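Pectate lyase (Erwinia chrysanthemi, PDB 1RU4) catalyses the eliminative cleavage of pectate, the polygalacturonate of plant cell walls, and is built as a right-handed parallel beta-helix. Local coordinates at residues A[67-73]-A[107-113]; A[114-120]-A[136-142]; A[62-67]-A[99-104]. All blocks are in the same frame, centred on the assembly; numbering follows the deposited sequence.

Overall arrangement
All three contacts join successive coils of the right-handed parallel beta-helix. Contact 3 (62-67 with 99-104) pairs the surface loops that lead into strands 70-72 and 110-112, and contact 1 (67-73 with 107-113) pairs those strands themselves; the two share Gly67, their segments alternate along the chain and their centres lie about 15 Å apart. Contact 2 (114-120 with 136-142) begins where contact 1 ends, at the bend from strand 110-112 to strand 117-120, with centres about 14 Å apart. Phe72 of contact 1 packs on Trp117 and Phe119 of contact 2. Contacts 2 and 3 do not touch, their nearest atoms about 17 Å apart; contact 1 lies between them, touching both.

Contact 1: A[67-73]-A[107-113]; sequences GNTITFN and SYGFYVT
Phe72 reaches across to Phe110 on the neighbouring coil. Its CB lies 3.9 Å from Tyr111 O, and with CG beside the backbone N (chi1 -64°) the ring is carried over the adjacent strand. CD1 keeps near Tyr111 O, which sits at the ring edge, and comes within 4.3 Å of Val112 CG2; CE1 then presses onto one face of Phe110, 3.5 Å from its CG, with CZ following over the same ring. This is an edge-to-face pair, the planes at 54°. Phe38 and Met42 of helix 38-44 also touch Phe72.

Beneath the rings the two strands are bound in parallel register. Ile70 N donates to Gly109 O and Ile70 O accepts from Tyr111 N, while Phe72 N reaches Tyr111 O at 2.8 Å. Thr69, just ahead of the strand, adds a side-chain bond: OG1 donates to Tyr108 O at 2.7 Å. Its other branch, CG2, lies anti to the backbone N (chi1 of OG1 -56°) and rests 3.6 Å from Tyr111 CB. At the far end Phe72 O takes the amide of Thr113, and a water links Asn73 O with Thr113 OG1. Phe72 thus packs diagonally on Phe110, while Val112 is its register partner. In-register parallel strands one coil apart, with Ile70, Phe72, Phe110 and Val112 on one face, are characteristic of the right-handed parallel beta-helix.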
loop_
_atom_site.group_PDB
_atom_site.type_symbol
_atom_site.label_atom_id
_atom_site.label_comp_id
_atom_site.label_asym_id
_atom_site.label_seq_id
_atom_site.Cartn_x
_atom_site.Cartn_y
_atom_site.Cartn_z
ATOM N N GLY A 67 1.821 10.310 23.586
ATOM C CA GLY A 67 1.204 9.506 22.542
ATOM C C GLY A 67 -0.296 9.383 22.747
ATOM O O GLY A 67 -0.780 9.501 23.875
ATOM N N ASN A 68 -1.038 9.155 21.665
ATOM C CA ASN A 68 -2.494 9.011 21.750
ATOM C C ASN A 68 -3.011 7.828 20.922
ATOM O O ASN A 68 -4.171 7.794 20.500
ATOM C CB ASN A 68 -3.190 10.320 21.347
ATOM C CG ASN A 68 -2.866 10.750 19.926
ATOM O OD1 ASN A 68 -2.099 10.097 19.224
ATOM N ND2 ASN A 68 -3.464 11.858 19.497
ATOM N N THR A 69 -2.137 6.839 20.763
ATOM C CA THR A 69 -2.383 5.602 20.022
ATOM C C THR A 69 -3.628 4.836 20.469
ATOM O O THR A 69 -3.951 4.800 21.656
ATOM C CB THR A 69 -1.173 4.653 20.200
ATOM O OG1 THR A 69 0.024 5.323 19.793
ATOM C CG2 THR A 69 -1.341 3.367 19.391
ATOM N N ILE A 70 -4.328 4.239 19.507
ATOM C CA ILE A 70 -5.417 3.316 19.811
ATOM C C ILE A 70 -4.862 1.914 19.564
ATOM O O ILE A 70 -4.400 1.608 18.461
ATOM C CB ILE A 70 -6.653 3.536 18.910
ATOM C CG1 ILE A 70 -7.239 4.930 19.147
ATOM C CG2 ILE A 70 -7.712 2.467 19.204
ATOM C CD1 ILE A 70 -8.423 5.258 18.248
ATOM N N THR A 71 -4.874 1.082 20.601
ATOM C CA THR A 71 -4.357 -0.279 20.500
ATOM C C THR A 71 -5.459 -1.299 20.228
ATOM O O THR A 71 -6.483 -1.329 20.913
ATOM C CB THR A 71 -3.593 -0.689 21.781
ATOM O OG1 THR A 71 -2.444 0.151 21.944
ATOM C CG2 THR A 71 -3.137 -2.145 21.701
ATOM N N PHE A 72 -5.236 -2.125 19.210
ATOM C CA PHE A 72 -6.154 -3.199 18.851
ATOM C C PHE A 72 -5.518 -4.515 19.294
ATOM O O PHE A 72 -4.805 -5.163 18.525
ATOM C CB PHE A 72 -6.403 -3.200 17.337
ATOM C CG PHE A 72 -7.091 -1.958 16.835
ATOM C CD1 PHE A 72 -6.394 -0.759 16.710
ATOM C CD2 PHE A 72 -8.443 -1.983 16.502
ATOM C CE1 PHE A 72 -7.035 0.396 16.266
ATOM C CE2 PHE A 72 -9.092 -0.831 16.055
ATOM C CZ PHE A 72 -8.385 0.360 15.937
ATOM N N ASN A 73 -5.752 -4.889 20.551
ATOM C CA ASN A 73 -5.136 -6.091 21.110
ATOM C C ASN A 73 -6.052 -7.308 21.157
ATOM O O ASN A 73 -5.579 -8.437 21.288
ATOM C CB ASN A 73 -4.562 -5.809 22.501
ATOM C CG ASN A 73 -5.631 -5.471 23.515
ATOM O OD1 ASN A 73 -6.467 -4.599 23.286
ATOM N ND2 ASN A 73 -5.613 -6.171 24.647
ATOM N N SER A 107 4.249 6.513 18.893
ATOM C CA SER A 107 2.867 6.983 18.929
ATOM C C SER A 107 2.187 6.696 17.595
ATOM O O SER A 107 1.922 7.604 16.801
ATOM C CB SER A 107 2.781 8.474 19.258
ATOM O OG SER A 107 1.424 8.878 19.370
ATOM N N TYR A 108 1.926 5.417 17.352
ATOM C CA TYR A 108 1.241 4.987 16.140
ATOM C C TYR A 108 -0.205 5.470 16.203
ATOM O O TYR A 108 -0.684 5.879 17.263
ATOM C CB TYR A 108 1.246 3.458 16.045
ATOM C CG TYR A 108 2.558 2.810 16.422
ATOM C CD1 TYR A 108 2.614 1.840 17.422
ATOM C CD2 TYR A 108 3.746 3.172 15.788
ATOM C CE1 TYR A 108 3.817 1.246 17.783
ATOM C CE2 TYR A 108 4.960 2.582 16.142
ATOM C CZ TYR A 108 4.985 1.620 17.141
ATOM O OH TYR A 108 6.176 1.027 17.500
ATOM N N GLY A 109 -0.883 5.461 15.061
ATOM C CA GLY A 109 -2.306 5.748 15.050
ATOM C C GLY A 109 -3.010 4.490 15.529
ATOM O O GLY A 109 -3.538 4.440 16.646
ATOM N N PHE A 110 -3.002 3.464 14.680
ATOM C CA PHE A 110 -3.546 2.148 15.024
ATOM C C PHE A 110 -2.389 1.193 15.326
ATOM O O PHE A 110 -1.545 0.946 14.468
ATOM C CB PHE A 110 -4.354 1.560 13.857
ATOM C CG PHE A 110 -5.694 2.213 13.623
ATOM C CD1 PHE A 110 -6.113 3.311 14.371
ATOM C CD2 PHE A 110 -6.543 1.714 12.639
ATOM C CE1 PHE A 110 -7.358 3.900 14.138
ATOM C CE2 PHE A 110 -7.788 2.293 12.398
ATOM C CZ PHE A 110 -8.197 3.389 13.149
ATOM N N TYR A 111 -2.343 0.666 16.547
ATOM C CA TYR A 111 -1.334 -0.322 16.919
ATOM C C TYR A 111 -2.051 -1.669 16.976
ATOM O O TYR A 111 -2.792 -1.950 17.918
ATOM C CB TYR A 111 -0.724 0.034 18.281
ATOM C CG TYR A 111 0.413 -0.855 18.755
ATOM C CD1 TYR A 111 0.642 -1.040 20.118
ATOM C CD2 TYR A 111 1.277 -1.482 17.854
ATOM C CE1 TYR A 111 1.700 -1.821 20.576
ATOM C CE2 TYR A 111 2.344 -2.272 18.306
ATOM C CZ TYR A 111 2.546 -2.432 19.669
ATOM O OH TYR A 111 3.592 -3.201 20.134
ATOM N N VAL A 112 -1.870 -2.475 15.933
ATOM C CA VAL A 112 -2.575 -3.750 15.820
ATOM C C VAL A 112 -1.717 -4.922 16.287
ATOM O O VAL A 112 -0.852 -5.405 15.557
ATOM C CB VAL A 112 -3.060 -3.989 14.364
ATOM C CG1 VAL A 112 -3.905 -5.255 14.278
ATOM C CG2 VAL A 112 -3.861 -2.788 13.870
ATOM N N THR A 113 -1.956 -5.364 17.520
ATOM C CA THR A 113 -1.207 -6.476 18.099
ATOM C C THR A 113 -2.001 -7.776 18.047
ATOM O O THR A 113 -1.429 -8.867 18.130
ATOM C CB THR A 113 -0.813 -6.193 19.564
ATOM O OG1 THR A 113 -1.994 -6.091 20.372
ATOM C CG2 THR A 113 -0.030 -4.899 19.662
HETATM O O HOH W 1 -0.616 9.016 17.217
HETATM O O HOH W 2 -2.793 -8.880 21.280
#

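Contact 2: A[114-120]-A[136-142]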
loop_
_atom_site.group_PDB
_atom_site.type_symbol
_atom_site.label_atom_id
_atom_site.label_comp_id
_atom_site.label_asym_id
_atom_site.label_seq_id
_atom_site.Cartn_x
_atom_site.Cartn_y
_atom_site.Cartn_z
ATOM N N GLY A 114 -3.321 -7.647 17.921
ATOM C CA GLY A 114 -4.191 -8.806 17.841
ATOM C C GLY A 114 -4.283 -9.386 16.441
ATOM O O GLY A 114 -3.681 -8.859 15.501
ATOM N N ASP A 115 -5.042 -10.471 16.310
ATOM C CA ASP A 115 -5.204 -11.175 15.041
ATOM C C ASP A 115 -6.630 -11.067 14.506
ATOM O O ASP A 115 -7.565 -10.760 15.245
ATOM C CB ASP A 115 -4.887 -12.672 15.207
ATOM C CG ASP A 115 -3.480 -12.941 15.714
ATOM O OD1 ASP A 115 -3.265 -14.042 16.265
ATOM O OD2 ASP A 115 -2.586 -12.088 15.558
ATOM N N TYR A 116 -6.779 -11.356 13.217
ATOM C CA TYR A 116 -8.080 -11.433 12.556
ATOM C C TYR A 116 -8.974 -10.197 12.627
ATOM O O TYR A 116 -10.184 -10.303 12.848
ATOM C CB TYR A 116 -8.844 -12.681 13.024
ATOM C CG TYR A 116 -8.215 -13.982 12.576
ATOM C CD1 TYR A 116 -7.422 -14.733 13.445
ATOM C CD2 TYR A 116 -8.402 -14.458 11.278
ATOM C CE1 TYR A 116 -6.829 -15.925 13.031
ATOM C CE2 TYR A 116 -7.813 -15.648 10.854
ATOM C CZ TYR A 116 -7.028 -16.375 11.736
ATOM O OH TYR A 116 -6.439 -17.546 11.321
ATOM N N TRP A 117 -8.372 -9.026 12.453
ATOM C CA TRP A 117 -9.137 -7.789 12.335
ATOM C C TRP A 117 -9.439 -7.589 10.855
ATOM O O TRP A 117 -8.666 -8.019 9.998
ATOM C CB TRP A 117 -8.334 -6.592 12.854
ATOM C CG TRP A 117 -8.259 -6.524 14.341
ATOM C CD1 TRP A 117 -7.330 -7.123 15.142
ATOM C CD2 TRP A 117 -9.170 -5.849 15.216
ATOM N NE1 TRP A 117 -7.611 -6.871 16.462
ATOM C CE2 TRP A 117 -8.734 -6.090 16.538
ATOM C CE3 TRP A 117 -10.312 -5.063 15.012
ATOM C CZ2 TRP A 117 -9.404 -5.577 17.656
ATOM C CZ3 TRP A 117 -10.980 -4.550 16.125
ATOM C CH2 TRP A 117 -10.521 -4.811 17.430
ATOM N N TYR A 118 -10.567 -6.954 10.555
ATOM C CA TYR A 118 -10.916 -6.662 9.169
ATOM C C TYR A 118 -11.422 -5.225 9.070
ATOM O O TYR A 118 -12.556 -4.927 9.442
ATOM C CB TYR A 118 -11.972 -7.651 8.649
ATOM C CG TYR A 118 -12.016 -7.754 7.139
ATOM C CD1 TYR A 118 -11.642 -8.930 6.494
ATOM C CD2 TYR A 118 -12.382 -6.659 6.354
ATOM C CE1 TYR A 118 -11.622 -9.014 5.102
ATOM C CE2 TYR A 118 -12.365 -6.729 4.962
ATOM C CZ TYR A 118 -11.979 -7.910 4.344
ATOM O OH TYR A 118 -11.920 -7.980 2.970
ATOM N N PHE A 119 -10.552 -4.337 8.591
ATOM C CA PHE A 119 -10.874 -2.917 8.436
ATOM C C PHE A 119 -11.322 -2.616 7.010
ATOM O O PHE A 119 -10.724 -3.109 6.056
ATOM C CB PHE A 119 -9.642 -2.055 8.743
ATOM C CG PHE A 119 -9.155 -2.150 10.161
ATOM C CD1 PHE A 119 -8.217 -3.110 10.524
ATOM C CD2 PHE A 119 -9.604 -1.252 11.128
ATOM C CE1 PHE A 119 -7.729 -3.179 11.828
ATOM C CE2 PHE A 119 -9.123 -1.311 12.434
ATOM C CZ PHE A 119 -8.183 -2.276 12.784
ATOM N N LYS A 120 -12.351 -1.784 6.864
ATOM C CA LYS A 120 -12.825 -1.391 5.537
ATOM C C LYS A 120 -13.353 0.042 5.524
ATOM O O LYS A 120 -14.197 0.409 6.339
ATOM C CB LYS A 120 -13.904 -2.361 5.036
ATOM C CG LYS A 120 -14.313 -2.134 3.586
ATOM C CD LYS A 120 -15.260 -3.216 3.086
ATOM C CE LYS A 120 -15.600 -2.998 1.619
ATOM N NZ LYS A 120 -16.488 -4.070 1.072
ATOM N N GLY A 136 0.424 -8.045 14.721
ATOM C CA GLY A 136 -0.492 -9.171 14.759
ATOM C C GLY A 136 -0.563 -9.876 13.415
ATOM O O GLY A 136 0.090 -9.463 12.454
ATOM N N SER A 137 -1.384 -10.917 13.328
ATOM C CA SER A 137 -1.464 -11.726 12.115
ATOM C C SER A 137 -2.884 -11.932 11.594
ATOM O O SER A 137 -3.860 -11.754 12.325
ATOM C CB SER A 137 -0.800 -13.088 12.355
ATOM O OG SER A 137 0.574 -12.935 12.670
ATOM N N HIS A 138 -2.983 -12.292 10.315
ATOM C CA HIS A 138 -4.258 -12.573 9.655
ATOM C C HIS A 138 -5.220 -11.389 9.655
ATOM O O HIS A 138 -6.442 -11.560 9.673
ATOM C CB HIS A 138 -4.921 -13.802 10.280
ATOM C CG HIS A 138 -4.107 -15.053 10.156
ATOM N ND1 HIS A 138 -3.992 -15.750 8.973
ATOM C CD2 HIS A 138 -3.366 -15.728 11.066
ATOM C CE1 HIS A 138 -3.214 -16.803 9.160
ATOM N NE2 HIS A 138 -2.821 -16.811 10.420
ATOM N N ASN A 139 -4.654 -10.185 9.626
ATOM C CA ASN A 139 -5.440 -8.960 9.589
ATOM C C ASN A 139 -5.624 -8.505 8.146
ATOM O O ASN A 139 -4.786 -8.783 7.285
ATOM C CB ASN A 139 -4.747 -7.863 10.403
ATOM C CG ASN A 139 -4.604 -8.229 11.868
ATOM O OD1 ASN A 139 -5.596 -8.413 12.572
ATOM N ND2 ASN A 139 -3.366 -8.335 12.331
ATOM N N THR A 140 -6.731 -7.818 7.882
ATOM C CA THR A 140 -7.015 -7.327 6.540
ATOM C C THR A 140 -7.367 -5.847 6.574
ATOM O O THR A 140 -8.104 -5.395 7.449
ATOM C CB THR A 140 -8.170 -8.109 5.881
ATOM O OG1 THR A 140 -7.842 -9.505 5.848
ATOM C CG2 THR A 140 -8.403 -7.620 4.454
ATOM N N PHE A 141 -6.800 -5.100 5.632
ATOM C CA PHE A 141 -7.059 -3.671 5.498
ATOM C C PHE A 141 -7.539 -3.454 4.072
ATOM O O PHE A 141 -6.742 -3.485 3.133
ATOM C CB PHE A 141 -5.776 -2.866 5.760
ATOM C CG PHE A 141 -5.175 -3.107 7.118
ATOM C CD1 PHE A 141 -4.367 -4.218 7.348
ATOM C CD2 PHE A 141 -5.445 -2.244 8.179
ATOM C CE1 PHE A 141 -3.841 -4.471 8.616
ATOM C CE2 PHE A 141 -4.924 -2.490 9.450
ATOM C CZ PHE A 141 -4.122 -3.607 9.666
ATOM N N GLU A 142 -8.847 -3.274 3.911
ATOM C CA GLU A 142 -9.442 -3.121 2.587
ATOM C C GLU A 142 -10.025 -1.731 2.378
ATOM O O GLU A 142 -10.800 -1.247 3.199
ATOM C CB GLU A 142 -10.537 -4.175 2.359
ATOM C CG GLU A 142 -11.185 -4.074 0.976
ATOM C CD GLU A 142 -12.297 -5.086 0.725
ATOM O OE1 GLU A 142 -12.766 -5.740 1.678
ATOM O OE2 GLU A 142 -12.712 -5.218 -0.445
HETATM O O HOH W 3 -8.634 -10.408 8.525
HETATM O O HOH W 4 -15.346 -6.672 1.256
HETATM O O HOH W 5 -15.354 -3.938 -1.630
#
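Tyr116 and His138 meet on two consecutive coils of the parallel beta-helix, just before strands 117-120 and 140-142.

Backbone bonds hold the strands in register: Thr140 N to Trp117 O, Phe119 N to Thr140 O and Glu142 N to Phe119 O, each 2.9 Å long.

Side chain to backbone bonds fasten the bend. Asn139 uses both ends of its amide: OD1 accepts the N-H of Trp117 on a lone pair, in the carbonyl plane, at 2.8 Å, while ND2 donates to Gly114 O, which lies in the plane of the Asn139 amide. With both ends engaged the amide is fixed in rotation. Asp115 OD2 receives Ser137 N from above the carboxylate plane.

Aromatic packing joins the coils. Phe119 and Phe141, both pointing into the core, have planes only 7° apart but are slid apart so that they barely overlap, Phe119 CD1 meeting Phe141 CE2 at 3.5 Å. The Tyr116 and His138 planes are also near parallel with little overlap; His138 CB lies over the tyrosine face and Tyr116 OH over the imidazole.

On the outer side, Thr140 CG2 lies over one face of the Tyr118 ring. With CG anti to the backbone N (chi1 -179°), the extended Glu142 chain brings OE1 to the edge of that ring, in its plane.

Lys120 NZ, which also donates to Ser9 O, is joined to Glu142 by two waters. The direct polar grip is made by Tyr118, whose OH donates to Glu142 OE1 at 2.7 Å, 47° above the carboxylate plane.

Contact 3: A[62-67]-A[99-104]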
loop_
_atom_site.group_PDB
_atom_site.type_symbol
_atom_site.label_atom_id
_atom_site.label_comp_id
_atom_site.label_asym_id
_atom_site.label_seq_id
_atom_site.Cartn_x
_atom_site.Cartn_y
_atom_site.Cartn_z
ATOM N N TYR A 62 -4.875 15.712 20.848
ATOM C CA TYR A 62 -3.420 15.734 20.919
ATOM C C TYR A 62 -2.969 16.482 22.170
ATOM O O TYR A 62 -3.559 17.496 22.546
ATOM C CB TYR A 62 -2.848 16.412 19.665
ATOM C CG TYR A 62 -1.488 17.055 19.853
ATOM C CD1 TYR A 62 -0.319 16.301 19.783
ATOM C CD2 TYR A 62 -1.373 18.426 20.100
ATOM C CE1 TYR A 62 0.932 16.892 19.952
ATOM C CE2 TYR A 62 -0.130 19.024 20.272
ATOM C CZ TYR A 62 1.018 18.252 20.194
ATOM O OH TYR A 62 2.251 18.846 20.345
ATOM N N THR A 63 -1.928 15.958 22.812
ATOM C CA THR A 63 -1.302 16.602 23.962
ATOM C C THR A 63 0.204 16.551 23.726
ATOM O O THR A 63 0.767 15.476 23.518
ATOM C CB THR A 63 -1.636 15.876 25.282
ATOM O OG1 THR A 63 -3.056 15.855 25.476
ATOM C CG2 THR A 63 -0.985 16.591 26.462
ATOM N N GLN A 64 0.846 17.717 23.744
ATOM C CA GLN A 64 2.277 17.831 23.460
ATOM C C GLN A 64 3.126 16.862 24.282
ATOM O O GLN A 64 2.985 16.775 25.504
ATOM C CB GLN A 64 2.743 19.277 23.691
ATOM C CG GLN A 64 4.005 19.692 22.925
ATOM C CD GLN A 64 5.285 19.101 23.490
ATOM O OE1 GLN A 64 6.148 18.635 22.744
ATOM N NE2 GLN A 64 5.419 19.129 24.811
ATOM N N GLY A 65 3.986 16.117 23.590
ATOM C CA GLY A 65 4.891 15.190 24.249
ATOM C C GLY A 65 4.284 13.882 24.725
ATOM O O GLY A 65 4.935 13.130 25.448
ATOM N N LYS A 66 3.046 13.600 24.325
ATOM C CA LYS A 66 2.371 12.373 24.740
ATOM C C LYS A 66 1.742 11.639 23.560
ATOM O O LYS A 66 1.208 12.266 22.644
ATOM C CB LYS A 66 1.288 12.683 25.778
ATOM C CG LYS A 66 1.816 13.314 27.056
ATOM C CD LYS A 66 0.701 13.559 28.056
ATOM C CE LYS A 66 1.229 14.242 29.309
ATOM N NZ LYS A 66 0.146 14.498 30.299
ATOM N N GLY A 67 1.821 10.310 23.586
ATOM C CA GLY A 67 1.204 9.506 22.542
ATOM C C GLY A 67 -0.296 9.383 22.747
ATOM O O GLY A 67 -0.780 9.501 23.875
ATOM N N PRO A 99 0.484 18.218 15.395
ATOM C CA PRO A 99 0.882 19.378 14.594
ATOM C C PRO A 99 1.968 18.895 13.632
ATOM O O PRO A 99 2.605 17.863 13.875
ATOM C CB PRO A 99 1.464 20.328 15.641
ATOM C CG PRO A 99 0.656 20.022 16.853
ATOM C CD PRO A 99 0.627 18.505 16.831
ATOM N N ASP A 100 2.185 19.636 12.554
ATOM C CA ASP A 100 3.145 19.231 11.529
ATOM C C ASP A 100 4.574 19.008 12.028
ATOM O O ASP A 100 5.262 18.102 11.562
ATOM C CB ASP A 100 3.140 20.241 10.376
ATOM C CG ASP A 100 1.816 20.272 9.625
ATOM O OD1 ASP A 100 1.656 21.147 8.750
ATOM O OD2 ASP A 100 0.938 19.427 9.902
ATOM N N SER A 101 5.004 19.816 12.992
ATOM C CA SER A 101 6.372 19.744 13.503
ATOM C C SER A 101 6.573 18.740 14.637
ATOM O O SER A 101 7.708 18.421 14.995
ATOM C CB SER A 101 6.819 21.131 13.974
ATOM O OG SER A 101 5.991 21.592 15.028
ATOM N N GLN A 102 5.473 18.242 15.195
ATOM C CA GLN A 102 5.535 17.351 16.350
ATOM C C GLN A 102 5.449 15.871 16.002
ATOM O O GLN A 102 4.813 15.484 15.027
ATOM C CB GLN A 102 4.421 17.702 17.338
ATOM C CG GLN A 102 4.490 19.117 17.894
ATOM C CD GLN A 102 5.681 19.336 18.807
ATOM O OE1 GLN A 102 5.957 18.528 19.693
ATOM N NE2 GLN A 102 6.390 20.440 18.599
ATOM N N TRP A 103 6.089 15.051 16.832
ATOM C CA TRP A 103 6.043 13.598 16.701
ATOM C C TRP A 103 6.447 12.967 18.032
ATOM O O TRP A 103 7.150 13.588 18.837
ATOM C CB TRP A 103 6.972 13.114 15.578
ATOM C CG TRP A 103 8.422 13.417 15.820
ATOM C CD1 TRP A 103 9.069 14.591 15.555
ATOM C CD2 TRP A 103 9.393 12.548 16.411
ATOM N NE1 TRP A 103 10.381 14.508 15.950
ATOM C CE2 TRP A 103 10.608 13.266 16.479
ATOM C CE3 TRP A 103 9.356 11.232 16.891
ATOM C CZ2 TRP A 103 11.777 12.711 17.012
ATOM C CZ3 TRP A 103 10.520 10.681 17.422
ATOM C CH2 TRP A 103 11.714 11.423 17.476
ATOM N N VAL A 104 5.963 11.751 18.269
ATOM C CA VAL A 104 6.266 11.004 19.486
ATOM C C VAL A 104 6.658 9.574 19.124
ATOM O O VAL A 104 5.936 8.879 18.402
ATOM C CB VAL A 104 5.053 10.976 20.464
ATOM C CG1 VAL A 104 5.295 9.972 21.592
ATOM C CG2 VAL A 104 4.812 12.362 21.054
#
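Two long surface loops of adjacent beta-helix coils meet here, the one joining strand 56-59 to strand 70-72 and the one joining strand 92-95 to strand 110-112, and they touch through Tyr62 on Pro99 and Gln102, and through Val104 on the backbone of Gly65 to Gly67. Each carries a beta turn: type II from Thr63 to Lys66, closed by Lys66 N to Thr63 O, and type I from Pro99 to Gln102, closed by Gln102 N to Pro99 O.

Tyr62 and Pro99 approach from opposite directions. The proline sets its CD over the centre of the tyrosine ring, 3.4 Å from the centroid and only 12° off the normal, a clear CH-pi contact. Pro99 CG trails toward the rim of the ring, 3.6 Å from Tyr62 CE2. On the opposite face the backbone N of Gln64 lies 3.6 Å above the plane near the rim, so the ring is held between its own loop and the proline. A chi1 of 154°, with CG roughly opposite the backbone N, sends the ring out toward the second loop, and Phe98 packs edge-to-face with it.

Farther along, the Tyr62 side chain meets Gln102 at about a right angle: Tyr62 OH lies 3.3 Å from Gln102 CG, whose chain is bent at chi2. Val104 forms the other end of the contact. Its CG2 comes to 3.9 Å from Lys66 N, and its CG1 to 4.0 Å from Gly67 N, so the two methyl branches rest along the backbone where the first loop leaves its turn.

Pro99 O accepts a hydrogen bond from Arg150 NE, which ties the second turn to a later coil. Between the two loops the tyrosine-proline CH-pi contact and the valine methyls make the join, which implies that they are held together largely by van der Waals and CH-pi contact, not by strand pairing.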